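Local coordinates for protein vaginolysin (Gardnerella vaginalis, PDB 5IMY) that probably binds cholesterol in host membranes and lyses cells as a toxin of the cholesterol-dependent cytolysin family, at residues A[444-449]-A[456-461]. Residues are numbered along the deposited sequence; the frame is centred on the assembly and turned at random.
Sequences LVEKTG and RTVYDR
Arg456, extended, with CG anti to the backbone N (chi1 164°), and Glu446, with CG between its backbone N and carbonyl carbon (chi1 62°), run side by side in the same direction. Their planar ends are turned 47° apart, and Glu446 OE2 stays 4.0 Å from Arg456 NE, well out of the guanidinium plane: opposite charges that probably attract, but no salt bridge. Arg456 NH1 also bonds to Leu479 O, and Glu446 OE1, weakly, to Thr478. The backbones of the two residues exchange hydrogen bonds, Glu446 N to Arg456 O at 2.7 Å and, almost straight, Arg456 N to Glu446 O at 2.9 Å. This single antiparallel, hydrogen-bonded pair joins the first and last residues of the tryptophan-rich undecapeptide of cholesterol-dependent cytolysins, closing the loop between strands 440-443 and 460-464 of the C-terminal beta-sandwich domain. The pairing slackens at the irregular, positive-phi Val445, whose CA-H meets Arg456 O (CA to O 3.1 Å); beyond it Leu444 N makes only weak bonds to Val458 O and Tyr459 O. Leu444 CD2 packs alongside Val458 CB at 4.1 Å, and Val458 CG2 meets Glu446 CG at 3.9 Å. Val445 CG1 rests against Thr457 OG1 at 3.8 Å. Thr448 lies obliquely to Arg456, OG1 touching Arg456 CB at 3.3 Å.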
loop_
_atom_site.group_PDB
_atom_site.type_symbol
_atom_site.label_atom_id
_atom_site.label_comp_id
_atom_site.label_asym_id
_atom_site.label_seq_id
_atom_site.Cartn_x
_atom_site.Cartn_y
_atom_site.Cartn_z
ATOM N N LEU A 444 11.576 12.699 -29.420
ATOM C CA LEU A 444 11.480 12.226 -30.800
ATOM C C LEU A 444 12.821 12.221 -31.527
ATOM O O LEU A 444 13.280 11.157 -31.938
ATOM C CB LEU A 444 10.456 13.077 -31.569
ATOM C CG LEU A 444 10.274 12.792 -33.062
ATOM C CD1 LEU A 444 10.172 11.314 -33.337
ATOM C CD2 LEU A 444 9.036 13.492 -33.591
ATOM N N VAL A 445 13.448 13.383 -31.718
ATOM C CA VAL A 445 14.722 13.529 -32.429
ATOM C C VAL A 445 14.665 12.937 -33.838
ATOM O O VAL A 445 13.988 11.932 -34.082
ATOM C CB VAL A 445 15.901 12.931 -31.622
ATOM C CG1 VAL A 445 15.784 13.283 -30.141
ATOM C CG2 VAL A 445 16.074 11.410 -31.812
ATOM N N GLU A 446 15.387 13.559 -34.775
ATOM C CA GLU A 446 15.385 13.157 -36.176
ATOM C C GLU A 446 16.809 13.160 -36.715
ATOM O O GLU A 446 17.647 13.959 -36.288
ATOM C CB GLU A 446 14.519 14.092 -37.032
ATOM C CG GLU A 446 14.997 15.546 -37.046
ATOM C CD GLU A 446 14.971 16.164 -38.431
ATOM O OE1 GLU A 446 15.119 15.422 -39.427
ATOM O OE2 GLU A 446 14.806 17.398 -38.523
ATOM N N LYS A 447 17.075 12.266 -37.668
ATOM C CA LYS A 447 18.400 12.180 -38.274
ATOM C C LYS A 447 18.608 13.354 -39.223
ATOM O O LYS A 447 17.897 13.485 -40.225
ATOM C CB LYS A 447 18.567 10.856 -39.016
ATOM C CG LYS A 447 19.969 10.649 -39.601
ATOM C CD LYS A 447 20.006 9.548 -40.658
ATOM C CE LYS A 447 19.248 9.936 -41.926
ATOM N NZ LYS A 447 20.148 10.355 -43.037
ATOM N N THR A 448 19.594 14.198 -38.911
ATOM C CA THR A 448 19.873 15.398 -39.685
ATOM C C THR A 448 21.205 15.354 -40.417
ATOM O O THR A 448 21.369 16.072 -41.408
ATOM C CB THR A 448 19.837 16.632 -38.763
ATOM O OG1 THR A 448 18.481 16.913 -38.399
ATOM C CG2 THR A 448 20.446 17.871 -39.428
ATOM N N GLY A 449 22.151 14.536 -39.963
ATOM C CA GLY A 449 23.450 14.457 -40.598
ATOM C C GLY A 449 23.936 13.034 -40.777
ATOM O O GLY A 449 23.246 12.201 -41.373
ATOM N N ARG A 456 18.781 15.606 -34.226
ATOM C CA ARG A 456 18.167 16.905 -33.969
ATOM C C ARG A 456 16.849 16.696 -33.234
ATOM O O ARG A 456 15.963 15.993 -33.731
ATOM C CB ARG A 456 17.939 17.666 -35.272
ATOM C CG ARG A 456 16.982 18.840 -35.147
ATOM C CD ARG A 456 16.971 19.667 -36.416
ATOM N NE ARG A 456 15.908 20.668 -36.412
ATOM C CZ ARG A 456 15.764 21.608 -37.341
ATOM N NH1 ARG A 456 16.618 21.683 -38.354
ATOM N NH2 ARG A 456 14.766 22.476 -37.255
ATOM N N THR A 457 16.711 17.327 -32.070
ATOM C CA THR A 457 15.584 17.063 -31.184
ATOM C C THR A 457 14.334 17.775 -31.683
ATOM O O THR A 457 14.301 19.007 -31.770
ATOM C CB THR A 457 15.907 17.504 -29.757
ATOM O OG1 THR A 457 17.029 16.760 -29.267
ATOM C CG2 THR A 457 14.709 17.269 -28.836
ATOM N N VAL A 458 13.308 16.993 -32.005
ATOM C CA VAL A 458 11.948 17.483 -32.190
ATOM C C VAL A 458 11.146 17.042 -30.974
ATOM O O VAL A 458 11.255 15.888 -30.545
ATOM C CB VAL A 458 11.318 16.943 -33.486
ATOM C CG1 VAL A 458 10.059 17.728 -33.840
ATOM C CG2 VAL A 458 12.320 16.971 -34.637
ATOM N N TYR A 459 10.375 17.960 -30.398
ATOM C CA TYR A 459 9.446 17.610 -29.327
ATOM C C TYR A 459 10.116 16.854 -28.184
ATOM O O TYR A 459 10.328 15.641 -28.274
ATOM C CB TYR A 459 8.301 16.767 -29.895
ATOM C CG TYR A 459 7.241 16.413 -28.880
ATOM C CD1 TYR A 459 6.105 17.195 -28.735
ATOM C CD2 TYR A 459 7.376 15.295 -28.066
ATOM C CE1 TYR A 459 5.133 16.875 -27.810
ATOM C CE2 TYR A 459 6.414 14.970 -27.136
ATOM C CZ TYR A 459 5.295 15.761 -27.012
ATOM O OH TYR A 459 4.335 15.431 -26.087
ATOM N N ASP A 460 10.435 17.554 -27.096
ATOM C CA ASP A 460 10.946 16.930 -25.877
ATOM C C ASP A 460 10.082 17.405 -24.716
ATOM O O ASP A 460 10.124 18.585 -24.353
ATOM C CB ASP A 460 12.415 17.282 -25.644
ATOM C CG ASP A 460 13.036 16.482 -24.512
ATOM O OD1 ASP A 460 12.290 15.794 -23.786
ATOM O OD2 ASP A 460 14.273 16.548 -24.346
ATOM N N ARG A 461 9.304 16.493 -24.135
ATOM C CA ARG A 461 8.385 16.839 -23.060
ATOM C C ARG A 461 8.412 15.763 -21.985
ATOM O O ARG A 461 8.592 14.576 -22.270
ATOM C CB ARG A 461 6.956 17.028 -23.586
ATOM C CG ARG A 461 6.528 18.487 -23.632
ATOM C CD ARG A 461 5.437 18.744 -24.657
ATOM N NE ARG A 461 4.096 18.588 -24.104
ATOM C CZ ARG A 461 3.496 19.487 -23.328
ATOM N NH1 ARG A 461 4.123 20.610 -22.997
ATOM N NH2 ARG A 461 2.271 19.262 -22.876
#